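PDB 6HXP: citryl-CoA lyase from Hydrogenobacter thermophilus, which probably cleaves citryl-CoA into acetyl-CoA and oxaloacetate, as a member of the citrate synthase family that binds coenzyme A. Local coordinates for residues 29-32 against 33-37. Residues are numbered along the deposited sequence; the frame is centred on the assembly and turned at random.
Sequences GNLS and FAQAI
S32 and Q35 form a capping box at the start of helix 33-42, each side chain bonding to the other's backbone N-H. As N-cap, S32 accepts from Q35 N at OG (3.0 Å); with chi1 at 75°, OG sits between its own backbone N and carbonyl carbon, which puts it within reach of the Q35 N-H. In return, S32 N donates to Q35 OE1 at 2.9 Å, nearly straight at 169° and in the carbonyl plane, on a lone pair. An extended Q35 chain beyond CG (chi2 176°) carries OE1 back to the loop at S32 N, while CG packs 3.3 Å from S32 OG. S32 O accepts from A36 N, an i to i+4 backbone bond that opens the helix. A water donates to both Q35 OE1 and N30 O, 2.7 Å from each, giving OE1 a second donor. Replacing Q35 by an alanine is likely to leave S32 N without its side-chain acceptor and the N30 water with one anchor fewer. Beside the box, L31 CD2 lies 3.7 Å from Q35 OE1. Further out, Q35 NE2 bonds to S51 OG, fixing the amide's rotation, and S32 OG bonds to E55 OE2, both on helix 48-60; OE1 of E55 of a second subunit accepts a hydrogen bond from F33 N, bringing the helix start into the subunit interface. One turn on, I37 CD1 rests 3.6 Å above the centre of one face of the F33 ring.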
ATOM      1  N   GLY A  29      18.835  14.110 -21.229  1.00 21.41           N
ATOM      2  CA  GLY A  29      19.783  13.921 -22.321  1.00 23.00           C
ATOM      3  C   GLY A  29      21.226  14.194 -21.950  1.00 24.71           C
ATOM      4  O   GLY A  29      22.129  13.906 -22.760  1.00 25.10           O
ATOM      5  N   ASN A  30      21.473  14.793 -20.772  1.00 21.69           N
ATOM      6  CA  ASN A  30      22.805  15.170 -20.324  1.00 21.17           C
ATOM      7  C   ASN A  30      23.285  14.421 -19.107  1.00 25.22           C
ATOM      8  O   ASN A  30      24.483  14.218 -18.968  1.00 27.51           O
ATOM      9  CB  ASN A  30      22.882  16.667 -20.068  1.00 21.61           C
ATOM     10  CG  ASN A  30      22.815  17.419 -21.396  1.00 22.32           C
ATOM     11  OD1 ASN A  30      23.465  17.020 -22.382  1.00 25.34           O
ATOM     12  ND2 ASN A  30      22.116  18.546 -21.404  1.00 24.39           N
ATOM     13  N   LEU A  31      22.397  14.040 -18.210  1.00 21.56           N
ATOM     14  CA  LEU A  31      22.771  13.216 -17.055  1.00 20.51           C
ATOM     15  C   LEU A  31      22.186  11.814 -17.256  1.00 21.04           C
ATOM     16  O   LEU A  31      21.105  11.648 -17.856  1.00 21.38           O
ATOM     17  CB  LEU A  31      22.127  13.738 -15.751  1.00 21.61           C
ATOM     18  CG  LEU A  31      22.703  14.947 -15.074  1.00 27.09           C
ATOM     19  CD1 LEU A  31      22.188  15.080 -13.654  1.00 24.50           C
ATOM     20  CD2 LEU A  31      24.175  15.017 -15.122  1.00 36.42           C
ATOM     21  N   SER A  32      22.877  10.804 -16.779  1.00 19.71           N
ATOM     22  CA  SER A  32      22.280   9.476 -16.768  1.00 18.63           C
ATOM     23  C   SER A  32      21.225   9.465 -15.666  1.00 20.17           C
ATOM     24  O   SER A  32      21.189  10.318 -14.756  1.00 20.08           O
ATOM     25  CB  SER A  32      23.336   8.427 -16.451  1.00 20.89           C
ATOM     26  OG  SER A  32      23.692   8.419 -15.076  1.00 22.70           O
ATOM     27  N   PHE A  33      20.377   8.449 -15.693  1.00 19.14           N
ATOM     28  CA  PHE A  33      19.360   8.298 -14.649  1.00 18.06           C
ATOM     29  C   PHE A  33      20.026   8.152 -13.271  1.00 19.79           C
ATOM     30  O   PHE A  33      19.618   8.804 -12.334  1.00 19.08           O
ATOM     31  CB  PHE A  33      18.462   7.128 -14.994  1.00 18.55           C
ATOM     32  CG  PHE A  33      17.309   6.881 -14.064  1.00 17.80           C
ATOM     33  CD1 PHE A  33      16.528   7.932 -13.607  1.00 18.79           C
ATOM     34  CD2 PHE A  33      16.967   5.591 -13.699  1.00 19.52           C
ATOM     35  CE1 PHE A  33      15.407   7.684 -12.808  1.00 20.15           C
ATOM     36  CE2 PHE A  33      15.853   5.349 -12.876  1.00 20.83           C
ATOM     37  CZ  PHE A  33      15.105   6.406 -12.427  1.00 19.97           C
ATOM     38  N   ALA A  34      21.063   7.306 -13.134  1.00 18.42           N
ATOM     39  CA  ALA A  34      21.754   7.160 -11.843  1.00 18.71           C
ATOM     40  C   ALA A  34      22.347   8.508 -11.383  1.00 20.30           C
ATOM     41  O   ALA A  34      22.331   8.808 -10.194  1.00 20.09           O
ATOM     42  CB  ALA A  34      22.852   6.121 -11.915  1.00 20.57           C
ATOM     43  N   GLN A  35      22.888   9.332 -12.310  1.00 18.20           N
ATOM     44  CA  GLN A  35      23.396  10.641 -11.908  1.00 17.69           C
ATOM     45  C   GLN A  35      22.283  11.542 -11.420  1.00 19.27           C
ATOM     46  O   GLN A  35      22.481  12.274 -10.441  1.00 19.82           O
ATOM     47  CB  GLN A  35      24.118  11.330 -13.065  1.00 19.43           C
ATOM     48  CG  GLN A  35      25.428  10.654 -13.405  1.00 20.84           C
ATOM     49  CD  GLN A  35      26.074  11.278 -14.599  1.00 23.20           C
ATOM     50  OE1 GLN A  35      25.440  11.527 -15.649  1.00 21.88           O
ATOM     51  NE2 GLN A  35      27.369  11.524 -14.464  1.00 26.26           N
ATOM     52  N   ALA A  36      21.136  11.531 -12.111  1.00 18.09           N
ATOM     53  CA  ALA A  36      19.970  12.320 -11.667  1.00 18.08           C
ATOM     54  C   ALA A  36      19.445  11.841 -10.310  1.00 19.63           C
ATOM     55  O   ALA A  36      18.985  12.649  -9.486  1.00 19.06           O
ATOM     56  CB  ALA A  36      18.865  12.278 -12.718  1.00 19.04           C
ATOM     57  N   ILE A  37      19.523  10.526 -10.061  1.00 17.91           N
ATOM     58  CA  ILE A  37      19.148   9.995  -8.759  1.00 17.29           C
ATOM     59  C   ILE A  37      20.075  10.526  -7.670  1.00 19.44           C
ATOM     60  O   ILE A  37      19.633  10.956  -6.611  1.00 18.98           O
ATOM     61  CB  ILE A  37      19.183   8.459  -8.818  1.00 18.25           C
ATOM     62  CG1 ILE A  37      17.997   7.965  -9.673  1.00 18.23           C
ATOM     63  CG2 ILE A  37      19.128   7.850  -7.420  1.00 19.11           C
ATOM     64  CD1 ILE A  37      18.133   6.532 -10.156  1.00 19.20           C
TER
HETATM   65  O   HOH W   1      26.389  12.518 -18.010  1.00 39.06           O